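Local coordinates for protein oligogalacturonate lyase (PDB 3PE7) that cleaves oligogalacturonates by beta-elimination in the cytoplasm, probably with the aid of a manganese ion held on its seven-bladed beta-propeller, at residues 343-346 against 350-353; 365-370 against 376-381; 30-35 against 58-63. One frame throughout, in Å; residues are numbered along the deposited sequence.

Contact 1: residues 343-346 against 350-353; sequences KVFE and QVTH. With MN (manganese (II) ion), chain B; ACT (acetate ion), chain E.
The polar link between the segments is made by T352, whose OG1 donates to K343 O at 2.7 Å. The hydroxyl meets the carbonyl well off its axis, with a C=O...OG1 angle of 136°. A chi1 of 49° sets OG1 between the backbone N and the carbonyl carbon and turns it toward 343-346. A water adds a possible second bridge: lying 2.9 Å from K343 O, it can donate to that carbonyl, and it accepts from T352 N at 3.2 Å.

Apolar contacts lie beside this link. T352 CG2 reaches F345 CE2 at 3.6 Å, the methyl coming obliquely to the ring while the two side chains cross at about a right angle. V351 CG1 rests on F345 CB at 3.7 Å. F345 N is buried here without a hydrogen-bonding partner in the model.

Both segments belong to the long loop between strands 331-337 and 357-358 of the propeller, and 350-353 forms a type I turn, closed by a bond from H353 N to Q350 O. The first and last residues of the turn, Q350 and H353, supply metal ligands, while V351 and T352 face 343-346.

Q350 OE1 and H353 ND1 each bind manganese at 2.1 Å, and H287 and H355 complete the protein ligands. An acetate, probably from the crystallisation liquor, adds both its oxygens. Q350 uses its whole carboxamide: while OE1 holds the metal, NE2 donates to acetate O at 3.0 Å with an N-H...O angle of 147°, which fixes the orientation of the amide.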
loop_
_atom_site.group_PDB
_atom_site.type_symbol
_atom_site.label_atom_id
_atom_site.label_comp_id
_atom_site.label_asym_id
_atom_site.label_seq_id
_atom_site.Cartn_x
_atom_site.Cartn_y
_atom_site.Cartn_z
ATOM N N LYS A 343 -9.684 6.837 -13.040
ATOM C CA LYS A 343 -9.016 7.679 -14.036
ATOM C C LYS A 343 -7.652 8.105 -13.527
ATOM O O LYS A 343 -7.384 8.125 -12.313
ATOM C CB LYS A 343 -9.858 8.930 -14.358
ATOM C CG LYS A 343 -11.044 8.632 -15.275
ATOM C CD LYS A 343 -11.992 9.823 -15.388
ATOM C CE LYS A 343 -13.172 9.474 -16.287
ATOM N NZ LYS A 343 -14.146 10.606 -16.441
ATOM N N VAL A 344 -6.783 8.464 -14.469
ATOM C CA VAL A 344 -5.482 9.016 -14.144
ATOM C C VAL A 344 -5.615 10.510 -13.834
ATOM O O VAL A 344 -6.285 11.252 -14.572
ATOM C CB VAL A 344 -4.513 8.786 -15.326
ATOM C CG1 VAL A 344 -3.170 9.504 -15.103
ATOM C CG2 VAL A 344 -4.323 7.286 -15.557
ATOM N N PHE A 345 -5.024 10.963 -12.732
ATOM C CA PHE A 345 -4.878 12.403 -12.528
ATOM C C PHE A 345 -3.391 12.736 -12.506
ATOM O O PHE A 345 -2.615 12.085 -11.803
ATOM C CB PHE A 345 -5.509 12.871 -11.200
ATOM C CG PHE A 345 -7.007 12.972 -11.224
ATOM C CD1 PHE A 345 -7.640 14.230 -11.228
ATOM C CD2 PHE A 345 -7.793 11.825 -11.214
ATOM C CE1 PHE A 345 -9.027 14.329 -11.228
ATOM C CE2 PHE A 345 -9.200 11.919 -11.203
ATOM C CZ PHE A 345 -9.807 13.161 -11.217
ATOM N N GLU A 346 -3.014 13.766 -13.264
ATOM C CA GLU A 346 -1.621 14.251 -13.347
ATOM C C GLU A 346 -0.591 13.123 -13.549
ATOM O O GLU A 346 0.485 13.088 -12.913
ATOM C CB GLU A 346 -1.272 15.148 -12.135
ATOM C CG GLU A 346 -2.171 16.389 -11.986
ATOM C CD GLU A 346 -1.781 17.255 -10.825
ATOM O OE1 GLU A 346 -0.637 17.757 -10.815
ATOM O OE2 GLU A 346 -2.615 17.449 -9.916
ATOM N N GLN A 350 -2.130 5.535 -9.704
ATOM C CA GLN A 350 -2.573 4.986 -8.413
ATOM C C GLN A 350 -3.508 5.921 -7.676
ATOM O O GLN A 350 -4.184 5.509 -6.728
ATOM C CB GLN A 350 -1.363 4.681 -7.501
ATOM C CG GLN A 350 -0.492 3.490 -7.946
ATOM C CD GLN A 350 -1.200 2.159 -7.856
ATOM O OE1 GLN A 350 -1.853 1.841 -6.839
ATOM N NE2 GLN A 350 -1.070 1.346 -8.915
ATOM N N VAL A 351 -3.540 7.186 -8.099
ATOM C CA VAL A 351 -4.186 8.226 -7.287
ATOM C C VAL A 351 -5.696 7.983 -7.035
ATOM O O VAL A 351 -6.199 8.294 -5.953
ATOM C CB VAL A 351 -3.892 9.621 -7.856
ATOM C CG1 VAL A 351 -4.644 9.869 -9.170
ATOM C CG2 VAL A 351 -4.209 10.699 -6.839
ATOM N N THR A 352 -6.396 7.393 -8.012
ATOM C CA THR A 352 -7.820 7.107 -7.824
ATOM C C THR A 352 -8.087 5.710 -7.278
ATOM O O THR A 352 -9.246 5.334 -7.136
ATOM C CB THR A 352 -8.628 7.280 -9.138
ATOM O OG1 THR A 352 -7.965 6.589 -10.198
ATOM C CG2 THR A 352 -8.759 8.776 -9.499
ATOM N N HIS A 353 -7.027 4.946 -6.964
ATOM C CA HIS A 353 -7.218 3.627 -6.332
ATOM C C HIS A 353 -7.792 3.793 -4.921
ATOM O O HIS A 353 -7.243 4.539 -4.126
ATOM C CB HIS A 353 -5.900 2.857 -6.285
ATOM C CG HIS A 353 -5.477 2.318 -7.611
ATOM N ND1 HIS A 353 -4.571 1.285 -7.741
ATOM C CD2 HIS A 353 -5.846 2.663 -8.869
ATOM C CE1 HIS A 353 -4.406 1.016 -9.025
ATOM N NE2 HIS A 353 -5.173 1.831 -9.729
HETATM MN MN MN B . -3.282 0.341 -6.320
HETATM C C ACT E . -1.593 -1.446 -6.766
HETATM O O ACT E . -2.384 -1.129 -7.727
HETATM O OXT ACT E . -1.749 -0.898 -5.609
HETATM C CH3 ACT E . -0.492 -2.427 -6.993
HETATM O O HOH W 1 -5.235 6.808 -10.935
#

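Contact 2: residues 365-370 against 376-381; sequences ILFTSD and ALYLAT
F367 and Y378 form the central hydrogen-bonded pair of an antiparallel hairpin, with F367 N donating to Y378 O at 3.0 Å and Y378 N returning to F367 O at 2.9 Å. The pairs I365/A380 and S369/A376 on either side repeat the exchange, so all six amides of these residues find carbonyls across the strands. A376 N to S369 O is the shortest, 2.8 Å, although its donor lies 34° out of the carbonyl plane. S369 O also takes a weak bond from a water that lies 2.9 Å from Y378 OH. Between these pairs, CA-H groups of L366, T368 and L379 point at carbonyls of the same ladder.

The alternate residues bond outward: L377 N to T27 OG1, with backbone bonds joining L377 to L26, L379 to T24, L366 to S357 and T368 to P354. R35 N bonds to T368 OG1 and R35 NH2 to L366 O; S369 OG bonds to both H338 O and V371 N.

On the F367 face, a chi1 of 63° brings the phenyl across to its partner, where Y378 CB sits over one ring face, a CH-pi contact 3.7 Å from the centroid. The two rings are nearly parallel, at 17°, but barely overlap. The Y378 ring instead turns its edge to S369 O, with CE1 3.4 Å from it.

Bonded on both flanks, the hairpin is an interior pair between strands 357-358 and 22-25, consistent with ring closure in which strands from near both chain ends share a blade.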
loop_
_atom_site.group_PDB
_atom_site.type_symbol
_atom_site.label_atom_id
_atom_site.label_comp_id
_atom_site.label_asym_id
_atom_site.label_seq_id
_atom_site.Cartn_x
_atom_site.Cartn_y
_atom_site.Cartn_z
ATOM N N ILE A 365 -13.596 2.082 7.450
ATOM C CA ILE A 365 -12.574 1.916 6.431
ATOM C C ILE A 365 -12.217 3.254 5.778
ATOM O O ILE A 365 -13.091 4.111 5.542
ATOM C CB ILE A 365 -12.966 0.847 5.378
ATOM C CG1 ILE A 365 -14.374 1.082 4.849
ATOM C CG2 ILE A 365 -12.847 -0.596 5.989
ATOM C CD1 ILE A 365 -14.708 0.215 3.623
ATOM N N LEU A 366 -10.930 3.428 5.500
ATOM C CA LEU A 366 -10.409 4.639 4.843
ATOM C C LEU A 366 -10.115 4.328 3.393
ATOM O O LEU A 366 -9.473 3.314 3.092
ATOM C CB LEU A 366 -9.115 5.109 5.520
ATOM C CG LEU A 366 -8.391 6.293 4.836
ATOM C CD1 LEU A 366 -9.147 7.585 5.081
ATOM C CD2 LEU A 366 -6.917 6.418 5.319
ATOM N N PHE A 367 -10.550 5.201 2.492
ATOM C CA PHE A 367 -10.283 4.982 1.062
ATOM C C PHE A 367 -10.259 6.290 0.295
ATOM O O PHE A 367 -10.786 7.301 0.769
ATOM C CB PHE A 367 -11.317 4.010 0.447
ATOM C CG PHE A 367 -12.736 4.509 0.480
ATOM C CD1 PHE A 367 -13.294 5.082 -0.662
ATOM C CD2 PHE A 367 -13.526 4.393 1.635
ATOM C CE1 PHE A 367 -14.623 5.538 -0.653
ATOM C CE2 PHE A 367 -14.859 4.851 1.649
ATOM C CZ PHE A 367 -15.404 5.416 0.504
ATOM N N THR A 368 -9.643 6.263 -0.886
ATOM C CA THR A 368 -9.727 7.389 -1.850
ATOM C C THR A 368 -10.820 7.147 -2.906
ATOM O O THR A 368 -11.033 6.023 -3.357
ATOM C CB THR A 368 -8.384 7.589 -2.613
ATOM O OG1 THR A 368 -7.293 7.688 -1.705
ATOM C CG2 THR A 368 -8.401 8.851 -3.466
ATOM N N SER A 369 -11.480 8.227 -3.318
ATOM C CA SER A 369 -12.310 8.193 -4.526
ATOM C C SER A 369 -12.376 9.591 -5.122
ATOM O O SER A 369 -12.238 10.574 -4.408
ATOM C CB SER A 369 -13.721 7.727 -4.185
ATOM O OG SER A 369 -14.516 7.712 -5.366
ATOM N N ASP A 370 -12.583 9.651 -6.447
ATOM C CA ASP A 370 -12.862 10.905 -7.135
ATOM C C ASP A 370 -14.337 11.084 -7.487
ATOM O O ASP A 370 -14.667 11.883 -8.367
ATOM C CB ASP A 370 -12.003 11.017 -8.411
ATOM C CG ASP A 370 -12.407 10.023 -9.485
ATOM O OD1 ASP A 370 -11.997 10.233 -10.644
ATOM O OD2 ASP A 370 -13.111 9.039 -9.182
ATOM N N ALA A 376 -10.388 12.385 -3.265
ATOM C CA ALA A 376 -10.613 12.841 -1.891
ATOM C C ALA A 376 -10.555 11.630 -0.962
ATOM O O ALA A 376 -10.624 10.480 -1.417
ATOM C CB ALA A 376 -11.995 13.573 -1.770
ATOM N N LEU A 377 -10.432 11.895 0.331
ATOM C CA LEU A 377 -10.411 10.851 1.352
ATOM C C LEU A 377 -11.781 10.686 2.001
ATOM O O LEU A 377 -12.482 11.663 2.283
ATOM C CB LEU A 377 -9.357 11.160 2.432
ATOM C CG LEU A 377 -7.910 10.792 2.036
ATOM C CD1 LEU A 377 -7.302 11.874 1.152
ATOM C CD2 LEU A 377 -7.066 10.544 3.267
ATOM N N TYR A 378 -12.146 9.429 2.237
ATOM C CA TYR A 378 -13.438 9.053 2.832
ATOM C C TYR A 378 -13.245 8.025 3.927
ATOM O O TYR A 378 -12.365 7.154 3.840
ATOM C CB TYR A 378 -14.365 8.421 1.780
ATOM C CG TYR A 378 -14.661 9.336 0.636
ATOM C CD1 TYR A 378 -13.736 9.491 -0.411
ATOM C CD2 TYR A 378 -15.841 10.086 0.605
ATOM C CE1 TYR A 378 -13.985 10.368 -1.470
ATOM C CE2 TYR A 378 -16.101 10.974 -0.453
ATOM C CZ TYR A 378 -15.156 11.088 -1.484
ATOM O OH TYR A 378 -15.395 11.941 -2.518
ATOM N N LEU A 379 -14.086 8.129 4.952
ATOM C CA LEU A 379 -14.222 7.106 5.991
ATOM C C LEU A 379 -15.646 6.544 5.957
ATOM O O LEU A 379 -16.612 7.286 6.156
ATOM C CB LEU A 379 -13.914 7.694 7.377
ATOM C CG LEU A 379 -12.446 7.991 7.698
ATOM C CD1 LEU A 379 -12.314 8.865 8.952
ATOM C CD2 LEU A 379 -11.678 6.654 7.855
ATOM N N ALA A 380 -15.756 5.237 5.717
ATOM C CA ALA A 380 -17.067 4.554 5.774
ATOM C C ALA A 380 -17.201 3.755 7.068
ATOM O O ALA A 380 -16.301 3.005 7.426
ATOM C CB ALA A 380 -17.242 3.652 4.558
ATOM N N THR A 381 -18.335 3.916 7.762
ATOM C CA THR A 381 -18.589 3.217 9.025
ATOM C C THR A 381 -19.126 1.840 8.760
ATOM O O THR A 381 -20.091 1.674 8.010
ATOM C CB THR A 381 -19.573 4.025 9.918
ATOM O OG1 THR A 381 -18.984 5.291 10.198
ATOM C CG2 THR A 381 -19.806 3.295 11.264
HETATM O O HOH W 2 -14.250 13.205 -4.813
#

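Contact 3: residues 30-35 against 58-63; sequences DVTCHR and GPWNYY
W60 and H34 are turned toward each other by their first torsions. In W60 a chi1 of -59° places CG anti to the carbonyl carbon, sending the indole out toward 30-35; in H34 a chi1 of 66° tucks CG between the backbone N and the carbonyl carbon and swings the imidazole toward that indole. T32 completes the trio, its CG2 methyl meeting the benzene part of the indole.

T32 CG2 lies 3.7 Å from W60 CZ2, above the indole plane but out toward the rim. H34 comes in beyond it, its NE2 at 4.1 Å from W60 CE3. The planes of the imidazole and the six-membered indole ring stand at 53°, with centroids 5.7 Å apart, an oblique meeting. No hydrogen bond crosses the contact.

Strands 33-34 and 61-66 belong to one antiparallel propeller blade but are not neighbours in it: strand 49-54 runs between them, pairing with H34 through G53 and with N61 through G54. W60, just before strand 61-66, therefore reaches 30-35 by its side chain alone.

The polar ends have other partners. H34 ND1 donates to R35 O at 2.8 Å, close to the imidazole plane though above that of the carbonyl, while NE2 bonds to T83 OG1; both ring nitrogens are thus engaged and the rotation of the ring is fixed. W60 NE1 bonds to E346 OE2.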
loop_
_atom_site.group_PDB
_atom_site.type_symbol
_atom_site.label_atom_id
_atom_site.label_comp_id
_atom_site.label_asym_id
_atom_site.label_seq_id
_atom_site.Cartn_x
_atom_site.Cartn_y
_atom_site.Cartn_z
ATOM N N ASP A 30 -12.320 19.833 -4.672
ATOM C CA ASP A 30 -11.707 20.741 -5.639
ATOM C C ASP A 30 -10.188 20.760 -5.487
ATOM O O ASP A 30 -9.502 21.503 -6.206
ATOM C CB ASP A 30 -12.278 22.167 -5.528
ATOM C CG ASP A 30 -11.852 22.864 -4.264
ATOM O OD1 ASP A 30 -11.924 22.261 -3.167
ATOM O OD2 ASP A 30 -11.401 24.025 -4.367
ATOM N N VAL A 31 -9.648 19.967 -4.554
ATOM C CA VAL A 31 -8.190 19.793 -4.418
ATOM C C VAL A 31 -7.891 18.288 -4.419
ATOM O O VAL A 31 -8.506 17.542 -3.661
ATOM C CB VAL A 31 -7.662 20.429 -3.110
ATOM C CG1 VAL A 31 -6.135 20.194 -2.952
ATOM C CG2 VAL A 31 -8.044 21.899 -3.078
ATOM N N THR A 32 -6.949 17.851 -5.252
ATOM C CA THR A 32 -6.582 16.432 -5.265
ATOM C C THR A 32 -5.916 16.034 -3.956
ATOM O O THR A 32 -4.873 16.573 -3.591
ATOM C CB THR A 32 -5.665 16.106 -6.467
ATOM O OG1 THR A 32 -6.421 16.301 -7.666
ATOM C CG2 THR A 32 -5.134 14.664 -6.400
ATOM N N CYS A 33 -6.558 15.109 -3.235
ATOM C CA CYS A 33 -5.994 14.527 -2.011
ATOM C C CYS A 33 -6.176 13.015 -2.081
ATOM O O CYS A 33 -7.168 12.514 -2.624
ATOM C CB CYS A 33 -6.719 15.051 -0.765
ATOM S SG CYS A 33 -6.587 16.852 -0.542
ATOM N N HIS A 34 -5.229 12.276 -1.536
ATOM C CA HIS A 34 -5.348 10.825 -1.588
ATOM C C HIS A 34 -4.688 10.187 -0.387
ATOM O O HIS A 34 -3.777 10.752 0.217
ATOM C CB HIS A 34 -4.690 10.269 -2.866
ATOM C CG HIS A 34 -3.210 10.470 -2.885
ATOM N ND1 HIS A 34 -2.334 9.570 -2.314
ATOM C CD2 HIS A 34 -2.458 11.509 -3.322
ATOM C CE1 HIS A 34 -1.095 10.022 -2.457
ATOM N NE2 HIS A 34 -1.145 11.202 -3.052
ATOM N N ARG A 35 -5.154 8.992 -0.039
ATOM C CA ARG A 35 -4.509 8.241 1.035
ATOM C C ARG A 35 -3.224 7.575 0.544
ATOM O O ARG A 35 -3.000 7.468 -0.663
ATOM C CB ARG A 35 -5.503 7.215 1.573
ATOM C CG ARG A 35 -5.642 6.062 0.622
ATOM C CD ARG A 35 -4.683 4.980 1.152
ATOM N NE ARG A 35 -5.499 4.245 2.036
ATOM C CZ ARG A 35 -5.211 3.593 3.153
ATOM N NH1 ARG A 35 -3.992 3.488 3.713
ATOM N NH2 ARG A 35 -6.258 3.033 3.719
ATOM N N GLY A 58 0.201 23.360 -4.295
ATOM C CA GLY A 58 0.507 23.311 -5.743
ATOM C C GLY A 58 0.872 21.903 -6.179
ATOM O O GLY A 58 0.078 21.243 -6.865
ATOM N N PRO A 59 2.054 21.422 -5.749
ATOM C CA PRO A 59 2.357 20.020 -6.021
ATOM C C PRO A 59 1.685 19.123 -4.986
ATOM O O PRO A 59 0.925 19.605 -4.165
ATOM C CB PRO A 59 3.874 19.936 -5.885
ATOM C CG PRO A 59 4.265 21.090 -5.023
ATOM C CD PRO A 59 3.117 22.094 -4.976
ATOM N N TRP A 60 1.924 17.822 -5.079
ATOM C CA TRP A 60 1.403 16.879 -4.076
ATOM C C TRP A 60 2.427 16.710 -2.962
ATOM O O TRP A 60 3.573 16.312 -3.211
ATOM C CB TRP A 60 1.103 15.528 -4.735
ATOM C CG TRP A 60 0.085 15.591 -5.866
ATOM C CD1 TRP A 60 -0.498 16.721 -6.409
ATOM C CD2 TRP A 60 -0.448 14.485 -6.593
ATOM N NE1 TRP A 60 -1.372 16.359 -7.421
ATOM C CE2 TRP A 60 -1.342 14.997 -7.563
ATOM C CE3 TRP A 60 -0.256 13.099 -6.527
ATOM C CZ2 TRP A 60 -2.043 14.166 -8.454
ATOM C CZ3 TRP A 60 -0.930 12.285 -7.413
ATOM C CH2 TRP A 60 -1.809 12.816 -8.373
ATOM N N ASN A 61 2.003 17.013 -1.735
ATOM C CA ASN A 61 2.874 16.942 -0.558
ATOM C C ASN A 61 2.188 16.184 0.571
ATOM O O ASN A 61 0.992 15.897 0.495
ATOM C CB ASN A 61 3.180 18.346 -0.052
ATOM C CG ASN A 61 3.980 19.171 -1.058
ATOM O OD1 ASN A 61 5.132 18.835 -1.398
ATOM N ND2 ASN A 61 3.400 20.257 -1.498
ATOM N N TYR A 62 2.955 15.835 1.613
ATOM C CA TYR A 62 2.344 15.196 2.785
ATOM C C TYR A 62 1.727 16.173 3.766
ATOM O O TYR A 62 2.256 17.272 3.981
ATOM C CB TYR A 62 3.375 14.326 3.522
ATOM C CG TYR A 62 3.665 13.026 2.828
ATOM C CD1 TYR A 62 2.775 11.952 2.931
ATOM C CD2 TYR A 62 4.828 12.857 2.077
ATOM C CE1 TYR A 62 3.039 10.731 2.298
ATOM C CE2 TYR A 62 5.095 11.654 1.449
ATOM C CZ TYR A 62 4.214 10.605 1.573
ATOM O OH TYR A 62 4.497 9.436 0.921
ATOM N N TYR A 63 0.615 15.738 4.375
ATOM C CA TYR A 63 -0.098 16.472 5.409
ATOM C C TYR A 63 -0.432 15.539 6.553
ATOM O O TYR A 63 -0.569 14.341 6.343
ATOM C CB TYR A 63 -1.405 17.054 4.849
ATOM C CG TYR A 63 -1.163 18.137 3.842
ATOM C CD1 TYR A 63 -1.262 19.484 4.197
ATOM C CD2 TYR A 63 -0.814 17.821 2.529
ATOM C CE1 TYR A 63 -0.990 20.496 3.260
ATOM C CE2 TYR A 63 -0.538 18.818 1.595
ATOM C CZ TYR A 63 -0.644 20.151 1.969
ATOM O OH TYR A 63 -0.374 21.135 1.042
#

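How the contacts relate
Along the chain the contacts come in the order 3, 1, 2, each closing before the next opens. Contact 3 lies in the blade of strands 33-34, 49-54 and 61-66, contact 2 in the adjoining blade that combines strands 364-369 and 376-381 with the N-terminal strands 12-15 and 22-25, and contact 1 in the loop leading to strand 357-358 of that second blade. Their centres are about 12 Å apart for contacts 1 and 3, and about 14 Å for the other two pairs. All three touch: V351 packs on W60 and F345 on D370, and L377 packs against C33. This is consistent with the metal-bearing turn resting against two neighbouring blades near the ring closure.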